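Local coordinates for protein fructosyl amine:oxygen oxidoreductase (Neosartorya fumigata, PDB 4WCT) that probably oxidises the fructosyl amine bond of Amadori products with bound FAD and molecular oxygen, thereby deglycating small glycated amines, at residues 111-123 with 166-180. Residues are numbered along the deposited sequence; the frame is centred on the assembly and turned at random.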
ATOM      1  N   TYR A 111      -6.810   4.991  14.998  1.00  8.38           N
ATOM      2  CA  TYR A 111      -7.202   4.448  13.697  1.00  8.46           C
ATOM      3  C   TYR A 111      -6.801   2.980  13.514  1.00 10.92           C
ATOM      4  O   TYR A 111      -7.030   2.401  12.443  1.00 12.56           O
ATOM      5  CB  TYR A 111      -6.575   5.326  12.598  1.00  7.49           C
ATOM      6  CG  TYR A 111      -6.992   6.774  12.727  1.00  8.20           C
ATOM      7  CD1 TYR A 111      -8.337   7.111  12.746  1.00 10.01           C
ATOM      8  CD2 TYR A 111      -6.076   7.740  13.155  1.00  8.29           C
ATOM      9  CE1 TYR A 111      -8.733   8.419  12.970  1.00 10.93           C
ATOM     10  CE2 TYR A 111      -6.478   9.036  13.445  1.00  8.95           C
ATOM     11  CZ  TYR A 111      -7.812   9.343  13.432  1.00  9.46           C
ATOM     12  OH  TYR A 111      -8.221  10.658  13.638  1.00 12.26           O
ATOM     13  N   PHE A 112      -6.253   2.352  14.555  1.00  8.63           N
ATOM     14  CA  PHE A 112      -5.911   0.919  14.501  1.00  9.06           C
ATOM     15  C   PHE A 112      -6.884   0.090  15.280  1.00  9.66           C
ATOM     16  O   PHE A 112      -7.266   0.471  16.389  1.00  9.88           O
ATOM     17  CB  PHE A 112      -4.512   0.670  15.040  1.00  8.98           C
ATOM     18  CG  PHE A 112      -4.130  -0.785  15.149  1.00 10.87           C
ATOM     19  CD1 PHE A 112      -4.243  -1.655  14.070  1.00 10.59           C
ATOM     20  CD2 PHE A 112      -3.546  -1.256  16.324  1.00 13.58           C
ATOM     21  CE1 PHE A 112      -3.895  -3.014  14.214  1.00 11.61           C
ATOM     22  CE2 PHE A 112      -3.132  -2.586  16.447  1.00 13.72           C
ATOM     23  CZ  PHE A 112      -3.270  -3.454  15.385  1.00 12.30           C
ATOM     24  N   HIS A 113      -7.408  -0.949  14.625  1.00  8.28           N
ATOM     25  CA  HIS A 113      -8.389  -1.849  15.226  1.00 10.90           C
ATOM     26  C   HIS A 113      -7.863  -3.267  15.276  1.00  8.20           C
ATOM     27  O   HIS A 113      -7.744  -3.922  14.227  1.00  8.86           O
ATOM     28  CB  HIS A 113      -9.683  -1.777  14.422  1.00 12.47           C
ATOM     29  CG  HIS A 113     -10.240  -0.394  14.338  1.00 14.16           C
ATOM     30  ND1 HIS A 113     -10.904   0.180  15.407  1.00 23.37           N
ATOM     31  CD2 HIS A 113      -9.908   0.636  13.524  1.00 13.89           C
ATOM     32  CE1 HIS A 113     -11.168   1.442  15.123  1.00 24.83           C
ATOM     33  NE2 HIS A 113     -10.590   1.738  13.972  1.00 17.71           N
ATOM     34  N   GLU A 114      -7.409  -3.706  16.467  1.00  8.95           N
ATOM     35  CA  GLU A 114      -6.644  -4.940  16.581  1.00  9.45           C
ATOM     36  C   GLU A 114      -7.615  -6.117  16.657  1.00 11.46           C
ATOM     37  O   GLU A 114      -7.753  -6.774  17.691  1.00 11.27           O
ATOM     38  CB  GLU A 114      -5.668  -4.916  17.779  1.00 10.02           C
ATOM     39  CG  GLU A 114      -4.662  -6.067  17.787  1.00 12.21           C
ATOM     40  CD  GLU A 114      -3.603  -5.916  18.874  1.00 17.54           C
ATOM     41  OE1 GLU A 114      -3.679  -4.925  19.615  1.00 20.59           O
ATOM     42  OE2 GLU A 114      -2.754  -6.814  19.020  1.00 19.81           O
ATOM     43  N   THR A 115      -8.275  -6.381  15.534  1.00  8.78           N
ATOM     44  CA  THR A 115      -9.354  -7.348  15.499  1.00  8.42           C
ATOM     45  C   THR A 115      -8.900  -8.761  15.078  1.00  8.43           C
ATOM     46  O   THR A 115      -9.722  -9.701  15.082  1.00  8.92           O
ATOM     47  CB  THR A 115     -10.443  -6.904  14.546  1.00  8.58           C
ATOM     48  OG1 THR A 115      -9.899  -6.750  13.236  1.00 10.21           O
ATOM     49  CG2 THR A 115     -11.089  -5.614  14.964  1.00 10.89           C
ATOM     50  N   GLY A 116      -7.669  -8.866  14.586  1.00  7.96           N
ATOM     51  CA  GLY A 116      -7.119 -10.135  14.143  1.00  8.92           C
ATOM     52  C   GLY A 116      -7.163 -10.287  12.637  1.00  8.35           C
ATOM     53  O   GLY A 116      -7.672  -9.410  11.930  1.00  8.70           O
ATOM     54  N   PHE A 117      -6.641 -11.408  12.148  1.00  8.55           N
ATOM     55  CA  PHE A 117      -6.412 -11.594  10.710  1.00 10.18           C
ATOM     56  C   PHE A 117      -6.482 -13.069  10.400  1.00 10.10           C
ATOM     57  O   PHE A 117      -5.857 -13.889  11.091  1.00 11.54           O
ATOM     58  CB  PHE A 117      -5.026 -11.033  10.351  1.00 10.13           C
ATOM     59  CG  PHE A 117      -4.559 -11.312   8.943  1.00 13.72           C
ATOM     60  CD1 PHE A 117      -5.178 -10.737   7.849  1.00 16.28           C
ATOM     61  CD2 PHE A 117      -3.511 -12.193   8.715  1.00 25.88           C
ATOM     62  CE1 PHE A 117      -4.679 -10.926   6.559  1.00 18.65           C
ATOM     63  CE2 PHE A 117      -3.022 -12.393   7.434  1.00 30.23           C
ATOM     64  CZ  PHE A 117      -3.606 -11.747   6.356  1.00 20.23           C
ATOM     65  N   ILE A 118      -7.298 -13.420   9.406  1.00  8.82           N
ATOM     66  CA  ILE A 118      -7.453 -14.808   8.987  1.00  9.26           C
ATOM     67  C   ILE A 118      -6.825 -14.928   7.599  1.00  8.87           C
ATOM     68  O   ILE A 118      -7.186 -14.175   6.677  1.00  8.28           O
ATOM     69  CB  ILE A 118      -8.948 -15.218   8.885  1.00  9.30           C
ATOM     70  CG1 ILE A 118      -9.651 -15.129  10.236  1.00  9.05           C
ATOM     71  CG2 ILE A 118      -9.084 -16.613   8.303  1.00 10.20           C
ATOM     72  CD1 ILE A 118     -11.167 -15.112  10.105  1.00  9.95           C
ATOM     73  N   ILE A 119      -5.891 -15.872   7.450  1.00  8.71           N
ATOM     74  CA  ILE A 119      -5.341 -16.206   6.148  1.00  9.42           C
ATOM     75  C   ILE A 119      -5.736 -17.609   5.731  1.00  9.56           C
ATOM     76  O   ILE A 119      -5.724 -18.521   6.542  1.00 11.01           O
ATOM     77  CB  ILE A 119      -3.807 -16.035   6.137  1.00 11.56           C
ATOM     78  CG1 ILE A 119      -3.251 -16.205   4.729  1.00 12.56           C
ATOM     79  CG2 ILE A 119      -3.147 -16.957   7.131  1.00 14.97           C
ATOM     80  CD1 ILE A 119      -1.843 -15.695   4.567  1.00 16.35           C
ATOM     81  N   SER A 120      -6.222 -17.743   4.503  1.00  7.90           N
ATOM     82  CA  SER A 120      -6.868 -18.981   4.077  1.00  7.47           C
ATOM     83  C   SER A 120      -6.665 -19.235   2.573  1.00  8.24           C
ATOM     84  O   SER A 120      -6.314 -18.320   1.803  1.00  8.93           O
ATOM     85  CB  SER A 120      -8.356 -18.929   4.397  1.00  8.54           C
ATOM     86  OG  SER A 120      -8.977 -17.836   3.704  1.00 10.06           O
ATOM     87  N   GLY A 121      -6.956 -20.460   2.164  1.00  8.25           N
ATOM     88  CA  GLY A 121      -7.025 -20.827   0.750  1.00  8.78           C
ATOM     89  C   GLY A 121      -7.986 -21.970   0.576  1.00 11.10           C
ATOM     90  O   GLY A 121      -8.440 -22.544   1.577  1.00 10.75           O
ATOM     91  N   HIS A 122      -8.332 -22.309  -0.667  1.00 10.87           N
ATOM     92  CA  HIS A 122      -9.409 -23.276  -0.914  1.00 11.98           C
ATOM     93  C   HIS A 122      -8.981 -24.485  -1.774  1.00 11.33           C
ATOM     94  O   HIS A 122      -9.827 -25.238  -2.216  1.00 13.57           O
ATOM     95  CB  HIS A 122     -10.657 -22.590  -1.493  1.00 11.36           C
ATOM     96  CG  HIS A 122     -10.409 -21.927  -2.806  1.00 11.33           C
ATOM     97  ND1 HIS A 122      -9.681 -20.767  -2.903  1.00 10.71           N
ATOM     98  CD2 HIS A 122     -10.595 -22.362  -4.081  1.00 11.00           C
ATOM     99  CE1 HIS A 122      -9.404 -20.523  -4.169  1.00 11.94           C
ATOM    100  NE2 HIS A 122     -10.014 -21.432  -4.909  1.00 13.33           N
ATOM    101  N   THR A 123      -7.697 -24.613  -2.024  1.00 12.74           N
ATOM    102  CA  THR A 123      -7.116 -25.815  -2.613  1.00 14.29           C
ATOM    103  C   THR A 123      -5.990 -26.295  -1.722  1.00 15.22           C
ATOM    104  O   THR A 123      -5.345 -25.521  -1.026  1.00 14.95           O
ATOM    105  CB  THR A 123      -6.552 -25.571  -4.030  1.00 14.56           C
ATOM    106  OG1 THR A 123      -5.342 -24.800  -3.964  1.00 14.65           O
ATOM    107  CG2 THR A 123      -7.563 -24.914  -4.929  1.00 16.40           C
ATOM    108  N   GLY A 166     -14.064 -25.996   0.463  1.00  9.78           N
ATOM    109  CA  GLY A 166     -12.651 -26.275   0.338  1.00 10.95           C
ATOM    110  C   GLY A 166     -11.710 -25.386   1.113  1.00 10.28           C
ATOM    111  O   GLY A 166     -10.503 -25.616   1.105  1.00 11.39           O
ATOM    112  N   TRP A 167     -12.261 -24.412   1.845  1.00  8.86           N
ATOM    113  CA  TRP A 167     -11.414 -23.462   2.555  1.00  9.05           C
ATOM    114  C   TRP A 167     -10.808 -24.108   3.806  1.00  9.05           C
ATOM    115  O   TRP A 167     -11.511 -24.774   4.593  1.00 10.26           O
ATOM    116  CB  TRP A 167     -12.216 -22.245   2.996  1.00  8.98           C
ATOM    117  CG  TRP A 167     -12.636 -21.281   1.936  1.00  9.02           C
ATOM    118  CD1 TRP A 167     -13.291 -21.552   0.757  1.00  8.34           C
ATOM    119  CD2 TRP A 167     -12.602 -19.851   2.043  1.00  7.82           C
ATOM    120  NE1 TRP A 167     -13.633 -20.387   0.139  1.00  9.06           N
ATOM    121  CE2 TRP A 167     -13.250 -19.331   0.913  1.00  8.00           C
ATOM    122  CE3 TRP A 167     -12.060 -18.970   2.976  1.00  9.08           C
ATOM    123  CZ2 TRP A 167     -13.345 -17.962   0.675  1.00  8.11           C
ATOM    124  CZ3 TRP A 167     -12.180 -17.636   2.771  1.00  8.08           C
ATOM    125  CH2 TRP A 167     -12.817 -17.129   1.615  1.00  8.66           C
ATOM    126  N   LYS A 168      -9.534 -23.807   4.030  1.00 10.04           N
ATOM    127  CA  LYS A 168      -8.884 -24.001   5.332  1.00 10.16           C
ATOM    128  C   LYS A 168      -8.042 -22.788   5.589  1.00 10.39           C
ATOM    129  O   LYS A 168      -7.612 -22.121   4.675  1.00 10.27           O
ATOM    130  CB  LYS A 168      -8.017 -25.264   5.371  1.00 12.07           C
ATOM    131  CG  LYS A 168      -8.844 -26.532   5.146  1.00 16.31           C
ATOM    132  CD  LYS A 168      -8.155 -27.809   5.572  1.00 21.76           C
ATOM    133  CE  LYS A 168      -9.051 -29.000   5.245  1.00 21.62           C
ATOM    134  NZ  LYS A 168     -10.171 -29.077   6.217  1.00 27.09           N
ATOM    135  N   GLY A 169      -7.859 -22.443   6.856  1.00 10.33           N
ATOM    136  CA  GLY A 169      -7.090 -21.273   7.163  1.00 11.31           C
ATOM    137  C   GLY A 169      -6.709 -21.182   8.622  1.00  8.28           C
ATOM    138  O   GLY A 169      -6.786 -22.162   9.353  1.00 11.09           O
ATOM    139  N   TRP A 170      -6.049 -20.081   8.934  1.00  8.60           N
ATOM    140  CA  TRP A 170      -5.482 -19.819  10.259  1.00  9.83           C
ATOM    141  C   TRP A 170      -5.853 -18.400  10.708  1.00 10.56           C
ATOM    142  O   TRP A 170      -5.704 -17.456   9.969  1.00 11.56           O
ATOM    143  CB  TRP A 170      -3.970 -19.943  10.240  1.00 10.90           C
ATOM    144  CG  TRP A 170      -3.457 -21.328  10.026  1.00 11.92           C
ATOM    145  CD1 TRP A 170      -3.047 -22.184  10.985  1.00 14.14           C
ATOM    146  CD2 TRP A 170      -3.277 -22.010   8.767  1.00 12.94           C
ATOM    147  NE1 TRP A 170      -2.589 -23.350  10.415  1.00 14.82           N
ATOM    148  CE2 TRP A 170      -2.748 -23.285   9.062  1.00 13.82           C
ATOM    149  CE3 TRP A 170      -3.583 -21.708   7.456  1.00 13.76           C
ATOM    150  CZ2 TRP A 170      -2.433 -24.217   8.064  1.00 14.38           C
ATOM    151  CZ3 TRP A 170      -3.218 -22.617   6.456  1.00 16.75           C
ATOM    152  CH2 TRP A 170      -2.633 -23.844   6.772  1.00 15.34           C
ATOM    153  N   LEU A 171      -6.264 -18.274  11.970  1.00 11.63           N
ATOM    154  CA  LEU A 171      -6.591 -17.016  12.605  1.00 10.55           C
ATOM    155  C   LEU A 171      -5.455 -16.582  13.532  1.00 11.78           C
ATOM    156  O   LEU A 171      -4.955 -17.380  14.340  1.00 11.70           O
ATOM    157  CB  LEU A 171      -7.877 -17.187  13.419  1.00 11.27           C
ATOM    158  CG  LEU A 171      -8.218 -16.057  14.400  1.00 11.95           C
ATOM    159  CD1 LEU A 171      -8.519 -14.775  13.668  1.00 12.19           C
ATOM    160  CD2 LEU A 171      -9.402 -16.435  15.267  1.00 15.17           C
ATOM    161  N   HIS A 172      -5.012 -15.358  13.316  1.00 13.46           N
ATOM    162  CA  HIS A 172      -3.951 -14.659  14.066  1.00 18.38           C
ATOM    163  C   HIS A 172      -4.719 -13.575  14.859  1.00 18.69           C
ATOM    164  O   HIS A 172      -5.236 -12.644  14.265  1.00 16.53           O
ATOM    165  CB  HIS A 172      -2.986 -14.005  13.025  1.00 18.82           C
ATOM    166  CG  HIS A 172      -1.930 -13.130  13.623  1.00 20.72           C
ATOM    167  ND1 HIS A 172      -0.924 -12.571  12.871  1.00 27.13           N
ATOM    168  CD2 HIS A 172      -1.601 -12.899  14.916  1.00 27.75           C
ATOM    169  CE1 HIS A 172      -0.066 -11.956  13.665  1.00 28.97           C
ATOM    170  NE2 HIS A 172      -0.461 -12.130  14.913  1.00 32.56           N
ATOM    171  N   LYS A 173      -4.896 -13.752  16.161  1.00 19.00           N
ATOM    172  CA  LYS A 173      -5.747 -12.858  16.934  1.00 20.00           C
ATOM    173  C   LYS A 173      -5.122 -11.512  17.338  1.00 24.95           C
ATOM    174  O   LYS A 173      -5.824 -10.515  17.430  1.00 42.21           O
ATOM    175  CB  LYS A 173      -6.207 -13.579  18.188  1.00 28.98           C
ATOM    176  CG  LYS A 173      -7.590 -14.179  18.081  1.00 38.06           C
ATOM    177  CD  LYS A 173      -7.938 -14.981  19.330  1.00 42.90           C
ATOM    178  CE  LYS A 173      -7.615 -16.462  19.169  1.00 55.97           C
ATOM    179  NZ  LYS A 173      -8.721 -17.327  19.681  1.00 62.40           N
ATOM    180  N   SER A 174      -3.896 -11.556  17.838  1.00 22.79           N
ATOM    181  CA  SER A 174      -3.230 -10.381  18.397  1.00 23.73           C
ATOM    182  C   SER A 174      -2.126  -9.932  17.441  1.00 21.00           C
ATOM    183  O   SER A 174      -1.486 -10.761  16.795  1.00 24.71           O
ATOM    184  CB  SER A 174      -2.603 -10.762  19.748  1.00 27.37           C
ATOM    185  OG  SER A 174      -3.627 -11.063  20.674  1.00 40.42           O
ATOM    186  N   GLY A 175      -1.871  -8.627  17.368  1.00 13.21           N
ATOM    187  CA  GLY A 175      -0.801  -8.156  16.529  1.00 14.00           C
ATOM    188  C   GLY A 175      -1.223  -7.947  15.086  1.00 12.51           C
ATOM    189  O   GLY A 175      -0.401  -7.815  14.222  1.00 11.34           O
ATOM    190  N   ALA A 176      -2.527  -7.945  14.833  1.00 12.27           N
ATOM    191  CA  ALA A 176      -3.050  -7.838  13.487  1.00 10.30           C
ATOM    192  C   ALA A 176      -4.476  -7.326  13.534  1.00 12.15           C
ATOM    193  O   ALA A 176      -5.176  -7.427  14.560  1.00  9.96           O
ATOM    194  CB  ALA A 176      -2.973  -9.199  12.772  1.00 10.75           C
ATOM    195  N   GLY A 177      -4.907  -6.722  12.426  1.00  9.69           N
ATOM    196  CA  GLY A 177      -6.244  -6.158  12.313  1.00  8.66           C
ATOM    197  C   GLY A 177      -6.306  -5.234  11.127  1.00  9.73           C
ATOM    198  O   GLY A 177      -5.702  -5.512  10.094  1.00  8.43           O
ATOM    199  N   TRP A 178      -7.027  -4.125  11.274  1.00  8.20           N
ATOM    200  CA  TRP A 178      -7.147  -3.180  10.209  1.00  9.34           C
ATOM    201  C   TRP A 178      -6.929  -1.753  10.672  1.00  9.82           C
ATOM    202  O   TRP A 178      -7.032  -1.421  11.872  1.00  8.78           O
ATOM    203  CB  TRP A 178      -8.499  -3.326   9.518  1.00  9.97           C
ATOM    204  CG  TRP A 178      -9.705  -2.998  10.378  1.00  9.72           C
ATOM    205  CD1 TRP A 178     -10.457  -3.874  11.096  1.00 12.61           C
ATOM    206  CD2 TRP A 178     -10.394  -1.747  10.435  1.00  9.56           C
ATOM    207  NE1 TRP A 178     -11.512  -3.230  11.671  1.00 12.76           N
ATOM    208  CE2 TRP A 178     -11.483  -1.906  11.313  1.00 10.74           C
ATOM    209  CE3 TRP A 178     -10.152  -0.495   9.892  1.00 10.42           C
ATOM    210  CZ2 TRP A 178     -12.385  -0.875  11.597  1.00 11.11           C
ATOM    211  CZ3 TRP A 178     -11.023   0.564  10.230  1.00 10.02           C
ATOM    212  CH2 TRP A 178     -12.140   0.358  11.037  1.00 12.02           C
ATOM    213  N   ILE A 179      -6.566  -0.905   9.709  1.00  9.11           N
ATOM    214  CA  ILE A 179      -6.340   0.493   9.975  1.00  8.97           C
ATOM    215  C   ILE A 179      -7.240   1.356   9.108  1.00  8.94           C
ATOM    216  O   ILE A 179      -7.526   1.025   7.954  1.00  8.51           O
ATOM    217  CB  ILE A 179      -4.853   0.869   9.751  1.00  9.84           C
ATOM    218  CG1 ILE A 179      -4.400   0.441   8.366  1.00 12.95           C
ATOM    219  CG2 ILE A 179      -3.999   0.182  10.815  1.00 10.06           C
ATOM    220  CD1 ILE A 179      -3.235   1.240   7.823  1.00 13.16           C
ATOM    221  N   HIS A 180      -7.690   2.480   9.658  1.00  8.17           N
ATOM    222  CA  HIS A 180      -8.418   3.435   8.862  1.00  8.14           C
ATOM    223  C   HIS A 180      -7.426   4.316   8.141  1.00  8.45           C
ATOM    224  O   HIS A 180      -6.998   5.352   8.670  1.00  8.54           O
ATOM    225  CB  HIS A 180      -9.368   4.271   9.703  1.00  9.56           C
ATOM    226  CG  HIS A 180     -10.449   4.922   8.900  1.00 10.22           C
ATOM    227  ND1 HIS A 180     -10.200   5.682   7.775  1.00  9.94           N
ATOM    228  CD2 HIS A 180     -11.797   4.824   8.996  1.00 10.43           C
ATOM    229  CE1 HIS A 180     -11.346   6.046   7.233  1.00 12.49           C
ATOM    230  NE2 HIS A 180     -12.332   5.560   7.973  1.00 12.07           N
TER
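Phe117 with His172, Ile119 with Trp170 and Gly121 with Lys168 are antiparallel hydrogen-bonded pairs, two backbone bonds each, and the N-to-C directions of 117-121 and 168-172 are 166° apart, nearly antiparallel. A second, shorter ladder joins Phe112-His113 to Trp178-Ile179, with His113 N to Trp178 O at 2.8 Å; the register slips by two between the ladders. Hydrogen bonds bridge that break: Gly116 N reaches Ala176 O at 2.9 Å from above the carbonyl plane, and Glu114, its chain extended, turns the anti lone pair of OE2 on Gly175 N, 2.6 Å away.

Aromatic packing is concentrated at Trp178. The His113 ring lies over its six-membered ring as an offset stack, centroids 4.0 Å apart and planes at 23°, while His113 CB makes a CH-pi contact with the five-membered ring. Trp178 CG lies between backbone N and carbonyl carbon (chi1 65°), which brings an indole face against His113, and NE1 hydrogen-bonds to OE2 of Glu288. Apolar contacts include Phe112 CD1 on Ile179 CG2 (3.7 Å) and Ile118 CG1 on Leu171 CD1 (3.6 Å).

Strand 277-280 pairs in parallel with 117-121. The side chain of Ile179 lies about 6 Å from the bound FAD. The arrangement is two antiparallel ladders, one in a small three-stranded sheet beside the flavin, the other in the large mixed sheet of this FAD-dependent oxidoreductase.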